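Local coordinates for 2,3-dihydroxy-2,3-dihydrophenylpropionate dehydrogenase (Pseudomonas sp. MC1, PDB 5XTF), which catalyses the NAD(+)-dependent oxidation of naphthalene cis-dihydrodiol to 1,2-dihydroxynaphthalene, as a tetrameric member of the short-chain dehydrogenase/reductase family, at residues Q23-G36 with T91-A105. Residues are numbered along the deposited sequence; the frame is centred on the assembly and turned at random.
Sequences QQVVSITGAGSGIG and TIDRFGHLDCFIANA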
loop_
_atom_site.group_PDB
_atom_site.type_symbol
_atom_site.label_atom_id
_atom_site.label_comp_id
_atom_site.label_asym_id
_atom_site.label_seq_id
_atom_site.Cartn_x
_atom_site.Cartn_y
_atom_site.Cartn_z
ATOM N N GLN B 23 -21.414 -4.231 30.411
ATOM C CA GLN B 23 -22.374 -4.466 29.334
ATOM C C GLN B 23 -22.041 -3.663 28.079
ATOM O O GLN B 23 -22.048 -2.430 28.105
ATOM C CB GLN B 23 -23.774 -4.114 29.803
ATOM C CG GLN B 23 -24.811 -4.506 28.786
ATOM C CD GLN B 23 -24.625 -5.950 28.337
ATOM O OE1 GLN B 23 -24.246 -6.205 27.191
ATOM N NE2 GLN B 23 -24.892 -6.905 29.241
ATOM N N GLN B 24 -21.771 -4.357 26.974
ATOM C CA GLN B 24 -21.445 -3.691 25.717
ATOM C C GLN B 24 -22.646 -3.700 24.786
ATOM O O GLN B 24 -23.475 -4.612 24.821
ATOM C CB GLN B 24 -20.256 -4.343 25.006
ATOM C CG GLN B 24 -18.964 -4.311 25.796
ATOM C CD GLN B 24 -18.494 -2.906 26.068
ATOM O OE1 GLN B 24 -17.962 -2.251 25.178
ATOM N NE2 GLN B 24 -18.684 -2.432 27.302
ATOM N N VAL B 25 -22.712 -2.671 23.938
ATOM C CA VAL B 25 -23.828 -2.419 23.036
ATOM C C VAL B 25 -23.272 -2.080 21.660
ATOM O O VAL B 25 -22.405 -1.206 21.542
ATOM C CB VAL B 25 -24.706 -1.264 23.547
ATOM C CG1 VAL B 25 -25.710 -0.870 22.495
ATOM C CG2 VAL B 25 -25.380 -1.647 24.861
ATOM N N VAL B 26 -23.779 -2.748 20.624
ATOM C CA VAL B 26 -23.321 -2.536 19.254
ATOM C C VAL B 26 -24.514 -2.235 18.358
ATOM O O VAL B 26 -25.590 -2.818 18.524
ATOM C CB VAL B 26 -22.538 -3.750 18.709
ATOM C CG1 VAL B 26 -23.411 -4.998 18.684
ATOM C CG2 VAL B 26 -21.982 -3.456 17.314
ATOM N N SER B 27 -24.312 -1.352 17.382
ATOM C CA SER B 27 -25.348 -1.003 16.427
ATOM C C SER B 27 -24.851 -1.247 15.004
ATOM O O SER B 27 -23.791 -0.747 14.629
ATOM C CB SER B 27 -25.747 0.451 16.606
ATOM O OG SER B 27 -26.788 0.741 15.713
ATOM N N ILE B 28 -25.641 -1.966 14.206
ATOM C CA ILE B 28 -25.211 -2.556 12.935
ATOM C C ILE B 28 -26.155 -2.107 11.817
ATOM O O ILE B 28 -27.348 -2.408 11.873
ATOM C CB ILE B 28 -25.204 -4.095 13.037
ATOM C CG1 ILE B 28 -24.378 -4.541 14.251
ATOM C CG2 ILE B 28 -24.742 -4.746 11.732
ATOM C CD1 ILE B 28 -24.538 -6.006 14.638
ATOM N N THR B 29 -25.635 -1.411 10.797
ATOM C CA THR B 29 -26.411 -1.194 9.570
ATOM C C THR B 29 -26.210 -2.362 8.593
ATOM O O THR B 29 -25.316 -3.198 8.755
ATOM C CB THR B 29 -26.043 0.115 8.856
ATOM O OG1 THR B 29 -24.824 -0.069 8.117
ATOM C CG2 THR B 29 -25.895 1.281 9.825
ATOM N N GLY B 30 -27.036 -2.402 7.550
ATOM C CA GLY B 30 -27.007 -3.538 6.633
ATOM C C GLY B 30 -27.233 -4.880 7.304
ATOM O O GLY B 30 -26.595 -5.871 6.936
ATOM N N ALA B 31 -28.152 -4.949 8.263
ATOM C CA ALA B 31 -28.209 -6.077 9.194
ATOM C C ALA B 31 -29.200 -7.179 8.813
ATOM O O ALA B 31 -29.277 -8.190 9.520
ATOM C CB ALA B 31 -28.541 -5.563 10.597
ATOM N N GLY B 32 -29.970 -7.016 7.748
ATOM C CA GLY B 32 -30.986 -7.980 7.390
ATOM C C GLY B 32 -30.569 -9.045 6.408
ATOM O O GLY B 32 -31.387 -9.906 6.071
ATOM N N SER B 33 -29.315 -9.047 5.967
ATOM C CA SER B 33 -28.873 -10.012 4.976
ATOM C C SER B 33 -27.365 -10.155 5.075
ATOM O O SER B 33 -26.682 -9.321 5.676
ATOM C CB SER B 33 -29.253 -9.559 3.571
ATOM O OG SER B 33 -28.491 -8.410 3.242
ATOM N N GLY B 34 -26.861 -11.231 4.468
ATOM C CA GLY B 34 -25.435 -11.385 4.228
ATOM C C GLY B 34 -24.622 -11.233 5.482
ATOM O O GLY B 34 -24.980 -11.766 6.545
ATOM N N ILE B 35 -23.527 -10.471 5.377
ATOM C CA ILE B 35 -22.597 -10.355 6.497
ATOM C C ILE B 35 -23.265 -9.682 7.694
ATOM O O ILE B 35 -23.031 -10.060 8.849
ATOM C CB ILE B 35 -21.327 -9.609 6.054
ATOM C CG1 ILE B 35 -20.511 -10.473 5.090
ATOM C CG2 ILE B 35 -20.496 -9.187 7.262
ATOM C CD1 ILE B 35 -19.283 -9.758 4.530
ATOM N N GLY B 36 -24.117 -8.693 7.443
ATOM C CA GLY B 36 -24.685 -7.926 8.544
ATOM C C GLY B 36 -25.563 -8.757 9.452
ATOM O O GLY B 36 -25.550 -8.583 10.673
ATOM N N THR B 91 -31.315 3.083 20.154
ATOM C CA THR B 91 -30.313 2.277 20.840
ATOM C C THR B 91 -30.091 2.791 22.259
ATOM O O THR B 91 -30.089 2.015 23.223
ATOM C CB THR B 91 -28.996 2.270 20.052
ATOM O OG1 THR B 91 -29.197 1.699 18.749
ATOM C CG2 THR B 91 -27.961 1.449 20.792
ATOM N N ILE B 92 -29.940 4.109 22.400
ATOM C CA ILE B 92 -29.674 4.720 23.696
ATOM C C ILE B 92 -30.870 4.542 24.625
ATOM O O ILE B 92 -30.719 4.158 25.791
ATOM C CB ILE B 92 -29.323 6.207 23.508
ATOM C CG1 ILE B 92 -28.153 6.340 22.531
ATOM C CG2 ILE B 92 -29.007 6.856 24.845
ATOM C CD1 ILE B 92 -26.935 5.464 22.888
ATOM N N ASP B 93 -32.076 4.810 24.111
ATOM C CA ASP B 93 -33.285 4.691 24.921
ATOM C C ASP B 93 -33.514 3.258 25.363
ATOM O O ASP B 93 -33.904 3.009 26.505
ATOM C CB ASP B 93 -34.485 5.205 24.137
ATOM C CG ASP B 93 -34.418 6.700 23.903
ATOM O OD1 ASP B 93 -33.681 7.387 24.654
ATOM O OD2 ASP B 93 -35.112 7.192 22.984
ATOM N N ARG B 94 -33.248 2.304 24.484
ATOM C CA ARG B 94 -33.426 0.910 24.845
ATOM C C ARG B 94 -32.266 0.390 25.687
ATOM O O ARG B 94 -32.480 -0.400 26.614
ATOM C CB ARG B 94 -33.590 0.073 23.582
ATOM C CG ARG B 94 -33.638 -1.405 23.848
ATOM C CD ARG B 94 -34.981 -1.788 24.391
ATOM N NE ARG B 94 -35.018 -3.199 24.740
ATOM C CZ ARG B 94 -35.256 -4.168 23.865
ATOM N NH1 ARG B 94 -35.466 -3.868 22.584
ATOM N NH2 ARG B 94 -35.281 -5.434 24.272
ATOM N N PHE B 95 -31.032 0.807 25.394
ATOM C CA PHE B 95 -29.878 0.218 26.062
ATOM C C PHE B 95 -29.024 1.200 26.855
ATOM O O PHE B 95 -28.122 0.757 27.574
ATOM C CB PHE B 95 -28.983 -0.510 25.043
ATOM C CG PHE B 95 -29.666 -1.665 24.348
ATOM C CD1 PHE B 95 -30.178 -2.731 25.082
ATOM C CD2 PHE B 95 -29.781 -1.688 22.964
ATOM C CE1 PHE B 95 -30.811 -3.798 24.442
ATOM C CE2 PHE B 95 -30.398 -2.745 22.316
ATOM C CZ PHE B 95 -30.922 -3.801 23.051
ATOM N N GLY B 96 -29.255 2.503 26.752
ATOM C CA GLY B 96 -28.564 3.441 27.624
ATOM C C GLY B 96 -27.315 4.094 27.086
ATOM O O GLY B 96 -27.094 5.286 27.311
ATOM N N HIS B 97 -26.492 3.336 26.371
ATOM C CA HIS B 97 -25.250 3.849 25.801
ATOM C C HIS B 97 -24.972 3.081 24.510
ATOM O O HIS B 97 -25.702 2.157 24.144
ATOM C CB HIS B 97 -24.088 3.710 26.799
ATOM C CG HIS B 97 -23.745 2.287 27.109
ATOM N ND1 HIS B 97 -24.388 1.562 28.088
ATOM C CD2 HIS B 97 -22.866 1.434 26.526
ATOM C CE1 HIS B 97 -23.906 0.332 28.112
ATOM N NE2 HIS B 97 -22.984 0.225 27.172
ATOM N N LEU B 98 -23.915 3.477 23.806
ATOM C CA LEU B 98 -23.509 2.800 22.580
ATOM C C LEU B 98 -22.000 2.623 22.628
ATOM O O LEU B 98 -21.272 3.604 22.805
ATOM C CB LEU B 98 -23.927 3.594 21.337
ATOM C CG LEU B 98 -23.458 3.040 19.980
ATOM C CD1 LEU B 98 -24.146 1.712 19.635
ATOM C CD2 LEU B 98 -23.709 4.036 18.894
ATOM N N ASP B 99 -21.526 1.383 22.480
ATOM C CA ASP B 99 -20.086 1.133 22.500
ATOM C C ASP B 99 -19.456 1.010 21.118
ATOM O O ASP B 99 -18.294 1.383 20.953
ATOM C CB ASP B 99 -19.762 -0.134 23.300
ATOM C CG ASP B 99 -20.185 -0.026 24.750
ATOM O OD1 ASP B 99 -19.442 0.607 25.535
ATOM O OD2 ASP B 99 -21.263 -0.569 25.105
ATOM N N CYS B 100 -20.165 0.483 20.126
ATOM C CA CYS B 100 -19.565 0.231 18.826
ATOM C C CYS B 100 -20.597 0.497 17.747
ATOM O O CYS B 100 -21.764 0.132 17.899
ATOM C CB CYS B 100 -19.049 -1.212 18.719
ATOM S SG CYS B 100 -18.154 -1.587 17.159
ATOM N N PHE B 101 -20.179 1.161 16.681
ATOM C CA PHE B 101 -21.018 1.360 15.506
ATOM C C PHE B 101 -20.362 0.665 14.321
ATOM O O PHE B 101 -19.192 0.932 14.010
ATOM C CB PHE B 101 -21.229 2.845 15.192
ATOM C CG PHE B 101 -22.029 3.077 13.933
ATOM C CD1 PHE B 101 -23.389 2.816 13.910
ATOM C CD2 PHE B 101 -21.429 3.538 12.777
ATOM C CE1 PHE B 101 -24.138 3.011 12.764
ATOM C CE2 PHE B 101 -22.183 3.739 11.623
ATOM C CZ PHE B 101 -23.534 3.472 11.625
ATOM N N ILE B 102 -21.111 -0.224 13.670
ATOM C CA ILE B 102 -20.640 -0.982 12.519
ATOM C C ILE B 102 -21.411 -0.489 11.310
ATOM O O ILE B 102 -22.617 -0.744 11.186
ATOM C CB ILE B 102 -20.824 -2.492 12.695
ATOM C CG1 ILE B 102 -20.065 -2.989 13.925
ATOM C CG2 ILE B 102 -20.383 -3.222 11.438
ATOM C CD1 ILE B 102 -20.116 -4.490 14.093
ATOM N N ALA B 103 -20.722 0.225 10.427
ATOM C CA ALA B 103 -21.312 0.710 9.190
ATOM C C ALA B 103 -21.012 -0.328 8.124
ATOM O O ALA B 103 -19.849 -0.528 7.758
ATOM C CB ALA B 103 -20.745 2.077 8.826
ATOM N N ASN B 104 -22.055 -0.986 7.622
ATOM C CA ASN B 104 -21.877 -2.175 6.799
ATOM C C ASN B 104 -22.798 -2.238 5.596
ATOM O O ASN B 104 -22.503 -2.994 4.665
ATOM C CB ASN B 104 -22.072 -3.442 7.655
ATOM C CG ASN B 104 -22.256 -4.699 6.831
ATOM O OD1 ASN B 104 -21.333 -5.154 6.141
ATOM N ND2 ASN B 104 -23.453 -5.274 6.893
ATOM N N ALA B 105 -23.901 -1.500 5.573
ATOM C CA ALA B 105 -24.808 -1.577 4.437
ATOM C C ALA B 105 -24.052 -1.229 3.156
ATOM O O ALA B 105 -23.299 -0.253 3.109
ATOM C CB ALA B 105 -26.011 -0.648 4.652
HETATM O O HOH W 1 -19.378 0.752 27.989
HETATM O O HOH W 2 -24.505 -7.338 4.999
#
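V25 lays its CG2 methyl over one face of the H97 imidazole, 4.2 Å from the ring centroid, a CH-pi contact. CG1, anti to the backbone N (chi1 171°), meets T91 CG2 at 3.7 Å. H97 NE2 donates a bent hydrogen bond (132°) to Q23 O, which lies near the ring plane. D99 takes the V25 N-H on the anti side of its carboxylate (N to OD2 2.8 Å), while its OD1 forms a salt bridge with R256, whose NE also binds Q24 OE1; Q24 OE1 and D99 OD1, two acceptors that do not bond to each other, thus both reach R256, whose positive charge probably eases their closeness. V25 O accepts from both D99 N and C100 N, and parallel pairing continues to T29 N, with I102 N to S27 O almost straight. V26, I28, C100 and I102 pack on one face of the sheet, S27 and F101 on the other. At the strand ends T29 OG1, set between its own backbone N and carbonyl carbon (chi1 79°), accepts from N104 N at 3.0 Å and A105 N at 3.1 Å, and T29 CG2 rests against F101 CZ. A valine here would probably leave the N104 and A105 amides without their shared acceptor and the chain turn at N104 less firmly held. N104, an NAD(+)-binding residue like S33 and I35, bonds through ND2 to a water also held by S33 O and G36 N; T157 holds its OD1. In this Rossmann fold, strand 25-28 lies between strands 49-54 and 100-103, with helix 34-46 covering V26 and I102, and helix 81-95 packing through T91 and F95 against V25.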